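Local coordinates for uncharacterized protein (Vanderwaltozyma polyspora, PDB 5THE) that probably binds RNA as an Argonaute, the chain being the C-terminal lobe that carries the Piwi domain, at residues 269-274 with 339-344. Residues are numbered along the deposited sequence; the frame is centred on the assembly and turned at random.
Sequences LGSDVT and IMYFRD
Leu-269 and Ser-271 each use both backbone polar groups to pair with strand 339-344, so four hydrogen bonds hold the two parallel strands in register. Leu-269 N bonds to Met-340 O at 2.7 Å, and Phe-342 N to Leu-269 O. Ser-271 N then bonds to Phe-342 O, and Asp-344 N to Ser-271 O at 2.9 Å.

Apolar contact gathers at one end, where Leu-269 CD1 lies 3.6 Å from Ile-339 CG2 and also touches CD1 of the Tyr-341 ring. Further along the same face, Ser-271 OG makes a weak hydrogen bond of 2.9 Å to Tyr-341 OH, which is also bonded to Glu-358.

In Arg-343, CG stands anti to the backbone N (chi1 173°), and bends at chi2 and chi3 carry the chain over toward strand 269-274, where Val-273 CG2 lies over one face of its guanidinium, 3.8 Å from NH1. In the guanidinium plane, NH1 donates to Asp-344 O at 2.7 Å, while NH2 reaches Glu-358 and Glu-311 O. A leucine here would probably leave the Glu-358 carboxylate without its salt-bridge mate and Asp-344 O without this donor.

On the face that carries Phe-342, the carboxylates of Asp-272 and Asp-344 lie side by side, their planes 25° apart and their OD1 atoms 3.6 Å from each other. Asp-344 OD1 forms a salt bridge with Lys-390. Two aspartates on adjacent central strands are characteristic of the RNase H-like fold of Piwi domains, and with Asp-496 close to both the cluster is consistent with the acidic catalytic centre of slicing Argonautes.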
loop_
_atom_site.group_PDB
_atom_site.type_symbol
_atom_site.label_atom_id
_atom_site.label_comp_id
_atom_site.label_asym_id
_atom_site.label_seq_id
_atom_site.Cartn_x
_atom_site.Cartn_y
_atom_site.Cartn_z
ATOM N N LEU A 269 0.902 -11.388 0.647
ATOM C CA LEU A 269 -0.423 -10.869 0.942
ATOM C C LEU A 269 -0.356 -9.835 2.054
ATOM O O LEU A 269 0.455 -9.948 2.976
ATOM C CB LEU A 269 -1.374 -11.975 1.394
ATOM C CG LEU A 269 -1.569 -13.203 0.509
ATOM C CD1 LEU A 269 -2.275 -14.237 1.353
ATOM C CD2 LEU A 269 -2.400 -12.822 -0.714
ATOM N N GLY A 270 -1.246 -8.862 1.981
ATOM C CA GLY A 270 -1.448 -7.931 3.078
ATOM C C GLY A 270 -2.924 -7.806 3.390
ATOM O O GLY A 270 -3.754 -7.716 2.489
ATOM N N SER A 271 -3.246 -7.822 4.680
ATOM C CA SER A 271 -4.620 -7.625 5.100
ATOM C C SER A 271 -4.696 -6.600 6.222
ATOM O O SER A 271 -3.739 -6.386 6.968
ATOM C CB SER A 271 -5.282 -8.935 5.545
ATOM O OG SER A 271 -4.651 -9.462 6.681
ATOM N N ASP A 272 -5.850 -5.952 6.308
ATOM C CA ASP A 272 -6.129 -4.964 7.338
ATOM C C ASP A 272 -7.623 -5.032 7.622
ATOM O O ASP A 272 -8.413 -5.499 6.796
ATOM C CB ASP A 272 -5.694 -3.541 6.906
ATOM C CG ASP A 272 -5.877 -2.494 8.001
ATOM O OD1 ASP A 272 -5.468 -2.729 9.152
ATOM O OD2 ASP A 272 -6.377 -1.395 7.692
ATOM N N VAL A 273 -7.990 -4.584 8.811
ATOM C CA VAL A 273 -9.379 -4.386 9.194
ATOM C C VAL A 273 -9.509 -2.976 9.740
ATOM O O VAL A 273 -8.648 -2.517 10.499
ATOM C CB VAL A 273 -9.843 -5.410 10.250
ATOM C CG1 VAL A 273 -11.343 -5.283 10.499
ATOM C CG2 VAL A 273 -9.513 -6.795 9.801
ATOM N N THR A 274 -10.572 -2.285 9.354
ATOM C CA THR A 274 -10.898 -1.007 9.962
ATOM C C THR A 274 -12.302 -1.090 10.536
ATOM O O THR A 274 -13.154 -1.827 10.024
ATOM C CB THR A 274 -10.827 0.138 8.966
ATOM O OG1 THR A 274 -11.646 -0.184 7.828
ATOM C CG2 THR A 274 -9.384 0.350 8.531
ATOM N N ILE A 339 3.174 -18.911 0.391
ATOM C CA ILE A 339 2.330 -17.756 0.677
ATOM C C ILE A 339 2.875 -17.049 1.913
ATOM O O ILE A 339 3.176 -17.692 2.927
ATOM C CB ILE A 339 0.857 -18.170 0.879
ATOM C CG1 ILE A 339 0.326 -18.862 -0.380
ATOM C CG2 ILE A 339 -0.006 -16.995 1.221
ATOM C CD1 ILE A 339 -1.115 -19.352 -0.231
ATOM N N MET A 340 3.000 -15.730 1.824
ATOM C CA MET A 340 3.427 -14.871 2.925
ATOM C C MET A 340 2.282 -13.923 3.247
ATOM O O MET A 340 1.888 -13.122 2.393
ATOM C CB MET A 340 4.684 -14.094 2.536
ATOM C CG MET A 340 5.244 -13.194 3.607
ATOM S SD MET A 340 6.580 -14.002 4.499
ATOM C CE MET A 340 7.603 -14.546 3.125
ATOM N N TYR A 341 1.755 -14.009 4.472
ATOM C CA TYR A 341 0.518 -13.333 4.860
ATOM C C TYR A 341 0.805 -12.281 5.934
ATOM O O TYR A 341 1.039 -12.612 7.102
ATOM C CB TYR A 341 -0.495 -14.366 5.344
ATOM C CG TYR A 341 -1.776 -13.787 5.881
ATOM C CD1 TYR A 341 -2.529 -12.901 5.125
ATOM C CD2 TYR A 341 -2.245 -14.143 7.144
ATOM C CE1 TYR A 341 -3.719 -12.365 5.621
ATOM C CE2 TYR A 341 -3.428 -13.622 7.647
ATOM C CZ TYR A 341 -4.165 -12.741 6.878
ATOM O OH TYR A 341 -5.347 -12.226 7.363
ATOM N N PHE A 342 0.790 -11.009 5.538
ATOM C CA PHE A 342 1.031 -9.914 6.478
ATOM C C PHE A 342 -0.303 -9.433 7.016
ATOM O O PHE A 342 -1.172 -9.030 6.243
ATOM C CB PHE A 342 1.765 -8.748 5.825
ATOM C CG PHE A 342 3.222 -8.990 5.645
ATOM C CD1 PHE A 342 4.126 -8.648 6.643
ATOM C CD2 PHE A 342 3.692 -9.557 4.482
ATOM C CE1 PHE A 342 5.479 -8.868 6.477
ATOM C CE2 PHE A 342 5.056 -9.779 4.309
ATOM C CZ PHE A 342 5.941 -9.436 5.316
ATOM N N ARG A 343 -0.461 -9.465 8.332
ATOM C CA ARG A 343 -1.731 -9.115 8.952
ATOM C C ARG A 343 -1.562 -7.837 9.766
ATOM O O ARG A 343 -0.772 -7.799 10.714
ATOM C CB ARG A 343 -2.234 -10.250 9.839
ATOM C CG ARG A 343 -3.463 -9.876 10.629
ATOM C CD ARG A 343 -4.631 -9.508 9.742
ATOM N NE ARG A 343 -5.856 -9.916 10.410
ATOM C CZ ARG A 343 -6.560 -9.116 11.197
ATOM N NH1 ARG A 343 -6.166 -7.863 11.369
ATOM N NH2 ARG A 343 -7.655 -9.561 11.797
ATOM N N ASP A 344 -2.310 -6.800 9.401
ATOM C CA ASP A 344 -2.266 -5.523 10.104
ATOM C C ASP A 344 -3.592 -5.286 10.815
ATOM O O ASP A 344 -4.624 -5.874 10.476
ATOM C CB ASP A 344 -1.985 -4.362 9.137
ATOM C CG ASP A 344 -1.624 -3.091 9.857
ATOM O OD1 ASP A 344 -1.965 -1.994 9.383
ATOM O OD2 ASP A 344 -0.987 -3.195 10.922
#